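PDB 4PMH: pectinesterase from Sitophilus oryzae, which hydrolyses the methyl esters of pectin's galacturonate units, releasing methanol, and probably serves the weevil in digesting plant cell walls. Local coordinates for residues Val79-Asn84 with Val151-Ala156; Leu89-Gly94 with Pro157-Val162; Val269-Ile274 with Ile314-Ile319; Ser214-Thr219 with Ala234-Cys239. All blocks are in the same frame, centred on the assembly; numbering follows the deposited sequence.

Contact 1 of 4, residues Val79-Asn84 with Val151-Ala156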
loop_
_atom_site.group_PDB
_atom_site.type_symbol
_atom_site.label_atom_id
_atom_site.label_comp_id
_atom_site.label_asym_id
_atom_site.label_seq_id
_atom_site.Cartn_x
_atom_site.Cartn_y
_atom_site.Cartn_z
ATOM N N VAL A 79 -15.240 8.410 4.425
ATOM C CA VAL A 79 -14.370 7.295 4.778
ATOM C C VAL A 79 -15.137 5.981 4.774
ATOM O O VAL A 79 -16.378 5.963 4.822
ATOM C CB VAL A 79 -13.721 7.467 6.159
ATOM C CG1 VAL A 79 -12.754 8.637 6.149
ATOM C CG2 VAL A 79 -14.761 7.607 7.262
ATOM N N VAL A 80 -14.385 4.889 4.732
ATOM C CA VAL A 80 -14.913 3.529 4.913
ATOM C C VAL A 80 -14.001 2.822 5.902
ATOM O O VAL A 80 -12.804 2.659 5.637
ATOM C CB VAL A 80 -14.935 2.757 3.582
ATOM C CG1 VAL A 80 -15.547 1.372 3.766
ATOM C CG2 VAL A 80 -15.682 3.548 2.524
ATOM N N TYR A 81 -14.554 2.456 7.058
ATOM C CA TYR A 81 -13.798 1.851 8.138
ATOM C C TYR A 81 -14.314 0.435 8.306
ATOM O O TYR A 81 -15.513 0.231 8.542
ATOM C CB TYR A 81 -13.979 2.596 9.462
ATOM C CG TYR A 81 -13.293 3.949 9.602
ATOM C CD1 TYR A 81 -12.454 4.455 8.625
ATOM C CD2 TYR A 81 -13.476 4.713 10.756
ATOM C CE1 TYR A 81 -11.848 5.689 8.777
ATOM C CE2 TYR A 81 -12.851 5.942 10.929
ATOM C CZ TYR A 81 -12.046 6.424 9.933
ATOM O OH TYR A 81 -11.440 7.656 10.080
ATOM N N ILE A 82 -13.409 -0.530 8.167
ATOM C CA ILE A 82 -13.726 -1.938 8.456
ATOM C C ILE A 82 -13.030 -2.325 9.747
ATOM O O ILE A 82 -11.838 -2.595 9.738
ATOM C CB ILE A 82 -13.280 -2.935 7.357
ATOM C CG1 ILE A 82 -13.536 -2.410 5.942
ATOM C CG2 ILE A 82 -13.915 -4.298 7.615
ATOM C CD1 ILE A 82 -14.961 -2.427 5.454
ATOM N N PRO A 83 -13.761 -2.338 10.878
ATOM C CA PRO A 83 -13.183 -2.775 12.139
ATOM C C PRO A 83 -13.008 -4.294 12.167
ATOM O O PRO A 83 -13.590 -4.994 11.353
ATOM C CB PRO A 83 -14.225 -2.331 13.165
ATOM C CG PRO A 83 -15.508 -2.461 12.431
ATOM C CD PRO A 83 -15.202 -2.076 11.009
ATOM N N ASN A 84 -12.233 -4.787 13.121
ATOM C CA ASN A 84 -11.967 -6.227 13.212
ATOM C C ASN A 84 -13.282 -6.993 13.360
ATOM O O ASN A 84 -14.142 -6.598 14.138
ATOM C CB ASN A 84 -11.027 -6.539 14.376
ATOM C CG ASN A 84 -10.273 -7.864 14.196
ATOM O OD1 ASN A 84 -10.607 -8.693 13.352
ATOM N ND2 ASN A 84 -9.251 -8.058 15.003
ATOM N N VAL A 151 -8.457 7.092 4.049
ATOM C CA VAL A 151 -9.817 7.138 3.481
ATOM C C VAL A 151 -10.563 5.789 3.606
ATOM O O VAL A 151 -11.704 5.751 4.057
ATOM C CB VAL A 151 -9.797 7.661 2.023
ATOM C CG1 VAL A 151 -11.151 7.520 1.347
ATOM C CG2 VAL A 151 -9.314 9.103 2.002
ATOM N N PHE A 152 -9.893 4.697 3.257
ATOM C CA PHE A 152 -10.435 3.337 3.377
ATOM C C PHE A 152 -9.492 2.523 4.294
ATOM O O PHE A 152 -8.349 2.235 3.932
ATOM C CB PHE A 152 -10.496 2.744 1.970
ATOM C CG PHE A 152 -11.478 1.617 1.780
ATOM C CD1 PHE A 152 -11.315 0.399 2.435
ATOM C CD2 PHE A 152 -12.494 1.730 0.834
ATOM C CE1 PHE A 152 -12.202 -0.651 2.207
ATOM C CE2 PHE A 152 -13.370 0.684 0.588
ATOM C CZ PHE A 152 -13.216 -0.518 1.278
ATOM N N TRP A 153 -9.984 2.149 5.481
ATOM C CA TRP A 153 -9.160 1.615 6.563
ATOM C C TRP A 153 -9.632 0.197 6.918
ATOM O O TRP A 153 -10.723 0.019 7.432
ATOM C CB TRP A 153 -9.283 2.528 7.783
ATOM C CG TRP A 153 -8.259 2.308 8.873
ATOM C CD1 TRP A 153 -7.483 1.197 9.088
ATOM C CD2 TRP A 153 -7.942 3.222 9.927
ATOM N NE1 TRP A 153 -6.688 1.377 10.194
ATOM C CE2 TRP A 153 -6.957 2.613 10.730
ATOM C CE3 TRP A 153 -8.381 4.512 10.253
ATOM C CZ2 TRP A 153 -6.398 3.249 11.830
ATOM C CZ3 TRP A 153 -7.839 5.141 11.359
ATOM C CH2 TRP A 153 -6.850 4.514 12.133
ATOM N N VAL A 154 -8.808 -0.804 6.621
ATOM C CA VAL A 154 -9.196 -2.204 6.794
ATOM C C VAL A 154 -8.439 -2.794 7.977
ATOM O O VAL A 154 -7.220 -2.949 7.909
ATOM C CB VAL A 154 -8.872 -3.035 5.541
ATOM C CG1 VAL A 154 -9.325 -4.480 5.719
ATOM C CG2 VAL A 154 -9.505 -2.422 4.311
ATOM N N LYS A 155 -9.175 -3.105 9.047
ATOM C CA LYS A 155 -8.668 -3.795 10.228
ATOM C C LYS A 155 -9.283 -5.180 10.419
ATOM O O LYS A 155 -9.225 -5.702 11.516
ATOM C CB LYS A 155 -8.960 -2.960 11.486
ATOM C CG LYS A 155 -8.152 -1.681 11.550
ATOM C CD LYS A 155 -8.522 -0.810 12.746
ATOM C CE LYS A 155 -7.723 -1.156 13.997
ATOM N NZ LYS A 155 -6.333 -0.626 13.965
ATOM N N ALA A 156 -9.885 -5.764 9.388
ATOM C CA ALA A 156 -10.427 -7.105 9.480
ATOM C C ALA A 156 -9.723 -7.982 8.463
ATOM O O ALA A 156 -9.352 -7.512 7.391
ATOM C CB ALA A 156 -11.931 -7.106 9.205
#
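Val80 and Phe152 lie side by side on neighbouring parallel strands of the right-handed beta-helix that pectin methylesterases share, where successive coils stack strand upon strand. Val80 can be followed from its root: CB stands over one face of the Phe152 ring, 4.0 Å from the centroid, a CH-pi contact; CG1, held anti to the backbone N (chi1 -177°), runs on to the rim at CZ and CE2; CG2 touches CD2. A branched aliphatic residue suits this place because all three carbons can lie along the flat ring. Ile82 continues the row, its CG2 packing on Ala156 CB at 3.8 Å. Helix 51-61 packs on Val80 and Ile82 through Val55.

Between the strands runs a parallel ladder in which Val80 and Ile82 each use both N-H and C=O, the bond from Ile82 N to Trp153 O being short (2.8 Å) and nearly straight (174°). On the face of Tyr81 and Trp153 the two aromatics make a T-shaped pair, planes 82° apart, with the indole edge toward the tyrosine face. The OH of buried Tyr81 is hydrogen-bonded to Tyr116 OH, while CE1 of the Tyr81 ring lies 3.9 Å from Trp153 CE3.

Contact 2 of 4, residues Leu89-Gly94 with Pro157-Val162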
loop_
_atom_site.group_PDB
_atom_site.type_symbol
_atom_site.label_atom_id
_atom_site.label_comp_id
_atom_site.label_asym_id
_atom_site.label_seq_id
_atom_site.Cartn_x
_atom_site.Cartn_y
_atom_site.Cartn_z
ATOM N N LEU A 89 -15.784 -9.990 4.131
ATOM C CA LEU A 89 -16.440 -8.963 3.348
ATOM C C LEU A 89 -15.776 -8.739 1.989
ATOM O O LEU A 89 -14.547 -8.678 1.880
ATOM C CB LEU A 89 -16.411 -7.655 4.130
ATOM C CG LEU A 89 -16.986 -7.619 5.549
ATOM C CD1 LEU A 89 -16.761 -6.222 6.146
ATOM C CD2 LEU A 89 -18.459 -7.925 5.570
ATOM N N THR A 90 -16.607 -8.628 0.951
ATOM C CA THR A 90 -16.184 -8.194 -0.369
ATOM C C THR A 90 -16.905 -6.878 -0.651
ATOM O O THR A 90 -18.131 -6.818 -0.595
ATOM C CB THR A 90 -16.565 -9.248 -1.422
ATOM O OG1 THR A 90 -15.857 -10.452 -1.130
ATOM C CG2 THR A 90 -16.229 -8.788 -2.820
ATOM N N ILE A 91 -16.144 -5.823 -0.904
ATOM C CA ILE A 91 -16.697 -4.516 -1.215
ATOM C C ILE A 91 -16.299 -4.191 -2.638
ATOM O O ILE A 91 -15.109 -4.044 -2.927
ATOM C CB ILE A 91 -16.161 -3.431 -0.240
ATOM C CG1 ILE A 91 -16.553 -3.766 1.206
ATOM C CG2 ILE A 91 -16.699 -2.038 -0.597
ATOM C CD1 ILE A 91 -15.471 -4.466 1.983
ATOM N N TYR A 92 -17.285 -4.078 -3.532
ATOM C CA TYR A 92 -17.007 -3.836 -4.927
ATOM C C TYR A 92 -17.831 -2.752 -5.570
ATOM O O TYR A 92 -18.985 -2.575 -5.245
ATOM C CB TYR A 92 -17.135 -5.122 -5.729
ATOM C CG TYR A 92 -18.535 -5.643 -5.921
ATOM C CD1 TYR A 92 -19.114 -6.487 -4.997
ATOM C CD2 TYR A 92 -19.245 -5.326 -7.041
ATOM C CE1 TYR A 92 -20.398 -6.995 -5.193
ATOM C CE2 TYR A 92 -20.510 -5.829 -7.263
ATOM C CZ TYR A 92 -21.081 -6.660 -6.325
ATOM O OH TYR A 92 -22.355 -7.140 -6.528
ATOM N N GLY A 93 -17.213 -2.059 -6.512
ATOM C CA GLY A 93 -17.879 -1.016 -7.272
ATOM C C GLY A 93 -18.812 -1.644 -8.305
ATOM O O GLY A 93 -18.491 -2.672 -8.915
ATOM N N GLY A 94 -19.963 -1.024 -8.498
ATOM C CA GLY A 94 -20.975 -1.537 -9.431
ATOM C C GLY A 94 -20.811 -1.098 -10.881
ATOM O O GLY A 94 -21.638 -1.454 -11.716
ATOM N N PRO A 157 -9.532 -9.267 8.795
ATOM C CA PRO A 157 -8.967 -10.206 7.826
ATOM C C PRO A 157 -9.951 -10.575 6.734
ATOM O O PRO A 157 -11.141 -10.388 6.893
ATOM C CB PRO A 157 -8.627 -11.445 8.671
ATOM C CG PRO A 157 -9.494 -11.354 9.868
ATOM C CD PRO A 157 -9.763 -9.888 10.116
ATOM N N ALA A 158 -9.447 -11.071 5.610
ATOM C CA ALA A 158 -10.311 -11.691 4.597
ATOM C C ALA A 158 -11.170 -10.725 3.764
ATOM O O ALA A 158 -12.110 -11.143 3.072
ATOM C CB ALA A 158 -11.221 -12.722 5.267
ATOM N N VAL A 159 -10.859 -9.433 3.840
ATOM C CA VAL A 159 -11.558 -8.457 3.060
ATOM C C VAL A 159 -11.069 -8.488 1.619
ATOM O O VAL A 159 -9.858 -8.561 1.364
ATOM C CB VAL A 159 -11.338 -7.027 3.621
ATOM C CG1 VAL A 159 -11.951 -6.007 2.696
ATOM C CG2 VAL A 159 -11.932 -6.921 5.005
ATOM N N GLN A 160 -12.024 -8.401 0.695
ATOM C CA GLN A 160 -11.764 -8.237 -0.717
ATOM C C GLN A 160 -12.253 -6.833 -1.149
ATOM O O GLN A 160 -13.381 -6.429 -0.820
ATOM C CB GLN A 160 -12.488 -9.332 -1.528
ATOM C CG GLN A 160 -12.055 -10.758 -1.185
ATOM C CD GLN A 160 -12.786 -11.813 -2.007
ATOM O OE1 GLN A 160 -13.857 -11.554 -2.570
ATOM N NE2 GLN A 160 -12.235 -13.014 -2.047
ATOM N N ILE A 161 -11.393 -6.086 -1.848
ATOM C CA ILE A 161 -11.736 -4.766 -2.371
ATOM C C ILE A 161 -11.592 -4.863 -3.880
ATOM O O ILE A 161 -10.524 -5.219 -4.369
ATOM C CB ILE A 161 -10.790 -3.659 -1.829
ATOM C CG1 ILE A 161 -10.878 -3.541 -0.313
ATOM C CG2 ILE A 161 -11.157 -2.322 -2.449
ATOM C CD1 ILE A 161 -9.834 -2.591 0.281
ATOM N N VAL A 162 -12.657 -4.563 -4.616
ATOM C CA VAL A 162 -12.725 -4.921 -6.035
ATOM C C VAL A 162 -13.364 -3.808 -6.842
ATOM O O VAL A 162 -14.344 -3.218 -6.397
ATOM C CB VAL A 162 -13.581 -6.187 -6.216
ATOM C CG1 VAL A 162 -13.587 -6.654 -7.669
ATOM C CG2 VAL A 162 -13.105 -7.274 -5.276
HETATM O O HOH W 1 -13.693 -9.307 6.072
#
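Strands 89-93 and 160-162 run parallel, their axes 4.8 Å apart and only 8° from perfect alignment, with Thr90, Ile91 and Tyr92 paired to Gln160, Ile161 and Val162. The hydrogen bonds alternate as a parallel ladder requires: Gln160 N gives to Leu89 O, Ile91 N to Gln160 O, Val162 N to Ile91 O, and Gly93 N to Val162 O, the last the longest at 3.1 Å. Before the ladder begins, a water takes the N-H of Leu89 and donates to Pro157 O, spanning the gap where the two segments have not yet paired.

On the face of Thr90 and Gln160, Thr90 OG1 donates to Gln160 OE1 over 2.7 Å, the hydroxyl reaching the amide oxygen from 43° above its plane. With OG1 beside its own backbone N (chi1 -63°), the threonine hydroxyl is turned to the amide, while CG2 lies against Gln160 CB. Glutamine suits the place because its amide can serve two neighbours: OE1 accepts from Thr90, and NE2 is bound by Gln189 on the next strand. Farther along, Val162 CB meets Tyr92 CB at 3.7 Å; the Tyr92 phenol turns to Lys39, whose O takes its OH. The other face is apolar: beta-branched Ile91, well fitted to an extended strand, crosses with CD1 to Val159 CG1 (3.9 Å), and Ile161 packs on strand 152-154.

Because Arg66 also bonds Thr90 OG1, the run from guanidinium through hydroxyl and amide to Gln189 ties the coils together by side chains as well as backbone. The positive charge would probably polarise the hydroxyl and strengthen its donation to Gln160 OE1.

Contact 3 of 4, residues Val269-Ile274 with Ile314-Ile319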
loop_
_atom_site.group_PDB
_atom_site.type_symbol
_atom_site.label_atom_id
_atom_site.label_comp_id
_atom_site.label_asym_id
_atom_site.label_seq_id
_atom_site.Cartn_x
_atom_site.Cartn_y
_atom_site.Cartn_z
ATOM N N VAL A 269 6.812 -7.460 -6.087
ATOM C CA VAL A 269 6.260 -6.845 -7.287
ATOM C C VAL A 269 6.612 -7.740 -8.481
ATOM O O VAL A 269 7.798 -7.926 -8.789
ATOM C CB VAL A 269 6.838 -5.439 -7.470
ATOM C CG1 VAL A 269 6.357 -4.846 -8.773
ATOM C CG2 VAL A 269 6.473 -4.538 -6.285
ATOM N N TYR A 270 5.585 -8.294 -9.135
ATOM C CA TYR A 270 5.737 -9.339 -10.154
ATOM C C TYR A 270 4.832 -9.091 -11.376
ATOM O O TYR A 270 3.652 -8.814 -11.225
ATOM C CB TYR A 270 5.375 -10.667 -9.522
ATOM C CG TYR A 270 5.415 -11.883 -10.411
ATOM C CD1 TYR A 270 6.593 -12.291 -11.006
ATOM C CD2 TYR A 270 4.291 -12.687 -10.567
ATOM C CE1 TYR A 270 6.647 -13.432 -11.789
ATOM C CE2 TYR A 270 4.337 -13.837 -11.348
ATOM C CZ TYR A 270 5.519 -14.199 -11.959
ATOM O OH TYR A 270 5.570 -15.326 -12.749
ATOM N N LYS A 271 5.404 -9.195 -12.582
ATOM C CA LYS A 271 4.703 -8.966 -13.832
ATOM C C LYS A 271 3.944 -7.636 -13.787
ATOM O O LYS A 271 2.821 -7.540 -14.250
ATOM C CB LYS A 271 3.743 -10.110 -14.132
ATOM C CG LYS A 271 4.385 -11.481 -14.165
ATOM C CD LYS A 271 5.307 -11.621 -15.352
ATOM C CE LYS A 271 5.496 -13.080 -15.722
ATOM N NZ LYS A 271 6.689 -13.266 -16.577
ATOM N N SER A 272 4.581 -6.619 -13.239
ATOM C CA SER A 272 3.961 -5.309 -13.066
ATOM C C SER A 272 4.688 -4.247 -13.911
ATOM O O SER A 272 5.663 -4.557 -14.620
ATOM C CB SER A 272 3.953 -4.952 -11.569
ATOM O OG SER A 272 2.952 -5.727 -10.868
ATOM N N THR A 273 4.180 -3.012 -13.867
ATOM C CA THR A 273 4.754 -1.911 -14.581
ATOM C C THR A 273 5.009 -0.779 -13.610
ATOM O O THR A 273 4.144 -0.431 -12.788
ATOM C CB THR A 273 3.784 -1.431 -15.670
ATOM O OG1 THR A 273 3.585 -2.491 -16.628
ATOM C CG2 THR A 273 4.311 -0.193 -16.386
ATOM N N ILE A 274 6.204 -0.221 -13.688
ATOM C CA ILE A 274 6.557 0.955 -12.917
ATOM C C ILE A 274 6.844 2.119 -13.878
ATOM O O ILE A 274 7.795 2.098 -14.658
ATOM C CB ILE A 274 7.785 0.682 -12.031
ATOM C CG1 ILE A 274 7.472 -0.448 -11.041
ATOM C CG2 ILE A 274 8.205 1.959 -11.353
ATOM C CD1 ILE A 274 8.634 -0.872 -10.177
ATOM N N ILE A 314 11.515 -6.724 -6.894
ATOM C CA ILE A 314 10.827 -6.434 -8.155
ATOM C C ILE A 314 11.318 -7.435 -9.179
ATOM O O ILE A 314 12.493 -7.434 -9.537
ATOM C CB ILE A 314 11.077 -5.010 -8.629
ATOM C CG1 ILE A 314 10.550 -4.020 -7.593
ATOM C CG2 ILE A 314 10.391 -4.767 -9.970
ATOM C CD1 ILE A 314 11.059 -2.611 -7.765
ATOM N N LYS A 315 10.417 -8.314 -9.607
ATOM C CA LYS A 315 10.748 -9.449 -10.475
ATOM C C LYS A 315 9.919 -9.454 -11.763
ATOM O O LYS A 315 8.701 -9.289 -11.709
ATOM C CB LYS A 315 10.440 -10.740 -9.722
ATOM C CG LYS A 315 10.662 -12.023 -10.508
ATOM C CD LYS A 315 10.729 -13.192 -9.537
ATOM C CE LYS A 315 10.902 -14.531 -10.245
ATOM N NZ LYS A 315 10.885 -15.639 -9.257
ATOM N N GLU A 316 10.576 -9.666 -12.911
ATOM C CA GLU A 316 9.885 -9.820 -14.201
ATOM C C GLU A 316 8.852 -8.729 -14.452
ATOM O O GLU A 316 7.742 -8.968 -14.904
ATOM C CB GLU A 316 9.347 -11.255 -14.326
ATOM C CG GLU A 316 10.535 -12.206 -14.301
ATOM C CD GLU A 316 10.205 -13.670 -14.392
ATOM O OE1 GLU A 316 9.018 -13.994 -14.505
ATOM O OE2 GLU A 316 11.158 -14.485 -14.368
ATOM N N SER A 317 9.259 -7.508 -14.133
ATOM C CA SER A 317 8.423 -6.350 -14.300
ATOM C C SER A 317 9.040 -5.384 -15.320
ATOM O O SER A 317 10.236 -5.453 -15.635
ATOM C CB SER A 317 8.217 -5.665 -12.958
ATOM O OG SER A 317 7.404 -6.462 -12.116
ATOM N N THR A 318 8.192 -4.501 -15.824
ATOM C CA THR A 318 8.595 -3.445 -16.718
ATOM C C THR A 318 8.898 -2.180 -15.908
ATOM O O THR A 318 8.054 -1.697 -15.168
ATOM C CB THR A 318 7.469 -3.163 -17.725
ATOM O OG1 THR A 318 7.262 -4.330 -18.550
ATOM C CG2 THR A 318 7.808 -1.973 -18.599
ATOM N N ILE A 319 10.100 -1.653 -16.036
ATOM C CA ILE A 319 10.473 -0.429 -15.333
ATOM C C ILE A 319 10.763 0.621 -16.397
ATOM O O ILE A 319 11.675 0.440 -17.210
ATOM C CB ILE A 319 11.695 -0.641 -14.438
ATOM C CG1 ILE A 319 11.441 -1.812 -13.464
ATOM C CG2 ILE A 319 12.027 0.627 -13.675
ATOM C CD1 ILE A 319 12.600 -2.115 -12.531
#
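Ser317 OG serves as both acceptor and donor: it accepts the N-H of Ser272 across the contact (3.0 Å, 163°) and donates to Lys315 O within its own segment (3.1 Å), reaching that oxygen from well above the carbonyl plane. Its position beside the backbone N (chi1 -70°) lets one small hydroxyl stand in for a backbone partner where the strands bend. Ser272 repeats the pattern one coil earlier: its OG donates to Tyr270 O and accepts from Cys239 N.

The bends themselves match. Lys271 and Glu316 both take left-handed helical backbone angles, and on either side of them the parallel ladder resumes, with Lys315 N bonded to Val269 O before the turn and Ile274 N to Thr318 O after it. Such stacked corners, joining strands of two different sheets, are how a right-handed beta-helix turns from one sheet to the next.

At the bend, Lys271 and Glu316 run alongside each other and form a salt bridge, NZ to OE1 at 3.2 Å, the ammonium approaching from above the carboxylate plane; OE2 is taken by Asn360. The Lys271 chain folds at chi2 (-69°), and its CG rests over the centre of the Tyr270 ring, while Glu316 OE1 sits at that ring's edge, 3.6 Å from CE1. On the face of Val269 and Ile274 the packing is largely hydrocarbon: Ile274 and Ile314 reach tip to tip, CD1 to CD1 at 3.8 Å, with Leu288 against both.

Contact 4 of 4, residues Ser214-Thr219 with Ala234-Cys239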
loop_
_atom_site.group_PDB
_atom_site.type_symbol
_atom_site.label_atom_id
_atom_site.label_comp_id
_atom_site.label_asym_id
_atom_site.label_seq_id
_atom_site.Cartn_x
_atom_site.Cartn_y
_atom_site.Cartn_z
ATOM N N SER A 214 -1.214 -9.583 1.981
ATOM C CA SER A 214 -2.156 -8.921 1.071
ATOM C C SER A 214 -1.752 -9.200 -0.360
ATOM O O SER A 214 -0.577 -9.397 -0.649
ATOM C CB SER A 214 -2.275 -7.407 1.344
ATOM O OG SER A 214 -1.020 -6.765 1.443
ATOM N N TYR A 215 -2.755 -9.258 -1.236
ATOM C CA TYR A 215 -2.565 -9.648 -2.614
ATOM C C TYR A 215 -3.295 -8.656 -3.498
ATOM O O TYR A 215 -4.547 -8.596 -3.491
ATOM C CB TYR A 215 -3.133 -11.043 -2.856
ATOM C CG TYR A 215 -2.570 -11.791 -4.052
ATOM C CD1 TYR A 215 -2.002 -11.143 -5.134
ATOM C CD2 TYR A 215 -2.634 -13.174 -4.093
ATOM C CE1 TYR A 215 -1.486 -11.850 -6.215
ATOM C CE2 TYR A 215 -2.134 -13.886 -5.174
ATOM C CZ TYR A 215 -1.561 -13.204 -6.235
ATOM O OH TYR A 215 -1.057 -13.908 -7.313
ATOM N N TYR A 216 -2.502 -7.899 -4.237
ATOM C CA TYR A 216 -2.951 -6.909 -5.199
ATOM C C TYR A 216 -2.832 -7.465 -6.610
ATOM O O TYR A 216 -1.775 -7.843 -7.026
ATOM C CB TYR A 216 -2.077 -5.667 -5.098
ATOM C CG TYR A 216 -2.201 -4.983 -3.770
ATOM C CD1 TYR A 216 -1.578 -5.494 -2.626
ATOM C CD2 TYR A 216 -2.971 -3.838 -3.642
ATOM C CE1 TYR A 216 -1.723 -4.862 -1.388
ATOM C CE2 TYR A 216 -3.118 -3.209 -2.434
ATOM C CZ TYR A 216 -2.500 -3.724 -1.308
ATOM O OH TYR A 216 -2.679 -3.065 -0.121
ATOM N N THR A 217 -3.934 -7.486 -7.342
ATOM C CA THR A 217 -3.958 -7.932 -8.722
ATOM C C THR A 217 -4.653 -6.898 -9.578
ATOM O O THR A 217 -5.650 -6.310 -9.156
ATOM C CB THR A 217 -4.712 -9.271 -8.866
ATOM O OG1 THR A 217 -5.909 -9.229 -8.091
ATOM C CG2 THR A 217 -3.858 -10.399 -8.370
ATOM N N ASN A 218 -4.112 -6.676 -10.776
ATOM C CA ASN A 218 -4.708 -5.796 -11.758
ATOM C C ASN A 218 -5.079 -4.440 -11.203
ATOM O O ASN A 218 -6.125 -3.927 -11.480
ATOM C CB ASN A 218 -5.908 -6.480 -12.398
ATOM C CG ASN A 218 -5.540 -7.814 -13.007
ATOM O OD1 ASN A 218 -5.310 -8.797 -12.302
ATOM N ND2 ASN A 218 -5.437 -7.847 -14.316
ATOM N N THR A 219 -4.170 -3.854 -10.443
ATOM C CA THR A 219 -4.459 -2.659 -9.692
ATOM C C THR A 219 -3.456 -1.544 -10.035
ATOM O O THR A 219 -2.250 -1.790 -10.246
ATOM C CB THR A 219 -4.519 -3.020 -8.190
ATOM O OG1 THR A 219 -5.721 -3.770 -7.950
ATOM C CG2 THR A 219 -4.502 -1.777 -7.285
ATOM N N ALA A 234 3.210 -8.227 1.139
ATOM C CA ALA A 234 2.279 -7.750 0.107
ATOM C C ALA A 234 2.774 -8.112 -1.279
ATOM O O ALA A 234 3.902 -7.791 -1.640
ATOM C CB ALA A 234 2.075 -6.247 0.222
ATOM N N ILE A 235 1.920 -8.809 -2.028
ATOM C CA ILE A 235 2.198 -9.247 -3.385
ATOM C C ILE A 235 1.437 -8.351 -4.355
ATOM O O ILE A 235 0.237 -8.110 -4.172
ATOM C CB ILE A 235 1.740 -10.704 -3.578
ATOM C CG1 ILE A 235 2.561 -11.610 -2.668
ATOM C CG2 ILE A 235 1.822 -11.129 -5.033
ATOM C CD1 ILE A 235 1.903 -12.947 -2.388
ATOM N N PHE A 236 2.134 -7.853 -5.372
ATOM C CA PHE A 236 1.543 -6.998 -6.397
ATOM C C PHE A 236 1.781 -7.675 -7.726
ATOM O O PHE A 236 2.909 -7.690 -8.209
ATOM C CB PHE A 236 2.216 -5.632 -6.410
ATOM C CG PHE A 236 2.046 -4.864 -5.143
ATOM C CD1 PHE A 236 0.965 -3.996 -4.976
ATOM C CD2 PHE A 236 2.959 -4.999 -4.105
ATOM C CE1 PHE A 236 0.812 -3.283 -3.803
ATOM C CE2 PHE A 236 2.800 -4.287 -2.925
ATOM C CZ PHE A 236 1.730 -3.425 -2.778
ATOM N N GLU A 237 0.737 -8.273 -8.294
ATOM C CA GLU A 237 0.865 -9.016 -9.551
ATOM C C GLU A 237 0.022 -8.326 -10.625
ATOM O O GLU A 237 -1.178 -8.068 -10.408
ATOM C CB GLU A 237 0.431 -10.486 -9.364
ATOM C CG GLU A 237 0.458 -11.281 -10.645
ATOM C CD GLU A 237 0.118 -12.757 -10.478
ATOM O OE1 GLU A 237 -0.360 -13.181 -9.403
ATOM O OE2 GLU A 237 0.330 -13.509 -11.460
ATOM N N SER A 238 0.648 -8.030 -11.768
ATOM C CA SER A 238 -0.017 -7.343 -12.884
ATOM C C SER A 238 -0.583 -5.993 -12.457
ATOM O O SER A 238 -1.696 -5.645 -12.783
ATOM C CB SER A 238 -1.090 -8.205 -13.537
ATOM O OG SER A 238 -0.516 -9.458 -13.907
ATOM N N CYS A 239 0.218 -5.249 -11.727
ATOM C CA CYS A 239 -0.190 -3.952 -11.215
ATOM C C CYS A 239 0.574 -2.875 -11.952
ATOM O O CYS A 239 1.542 -3.171 -12.634
ATOM C CB CYS A 239 0.099 -3.869 -9.716
ATOM S SG CYS A 239 -1.048 -4.792 -8.676
#
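Tyr216 N donates to Ile235 O at 2.7 Å and Glu237 N to Tyr216 O at 2.8 Å, both close to straight, in the parallel ladder of a beta-helix; Ile235 N to Ser214 O extends it toward the start of the strands. Among the side chains, Tyr215 OH points at Glu237 OE1, a hydrogen bond whose modelled length is too short to be trusted and so remains doubtful. More securely placed is Glu237 CB, which lies in plane at the edge of the Tyr215 ring.

On the same face as Glu237, Ile235 CG2 packs against Tyr215 CE1 (3.6 Å); beta-branching gives the isoleucine a methyl close to the strand that can lie against the ring. On the opposite face Tyr216 and Phe236 form an offset stack, centroids 4.5 Å apart and planes 22° apart, with Phe236 CE1 over the tyrosine ring toward its rim. Where the strands end, Cys239 SG fits beside Tyr216 CB, and Thr219 OG1 turns back to Thr217 O.

Helix 23-27 lies against Tyr215 and Ile235, strand 188-191 flanks segment 214-219, and strand 202-204 meets the stacked rings through Leu202.

Overall arrangement
Contacts 1 and 2 interlock: strand 80-82 is followed by 89-93 and strand 152-154 by 160-162, so the same two coils meet twice, on different sheets, with centres 11 Å apart and side chains such as Phe152 and Ile161 touching. Contact 4 comes next along the chain and contact 3 last. These two also lie 11 Å apart and touch where Tyr270 and Ser272 meet Phe236 and Cys239. Contacts 2, 4 and 3 share one long parallel sheet, contacts 2 and 3 about 25 Å apart between centres; contact 3 also turns into a second through strands 273-276 and 318-319. Each contact pairs neighbouring coils, sampling the beta-helix from the 80-82/152-154 coils to the 267-270/311-315 coils.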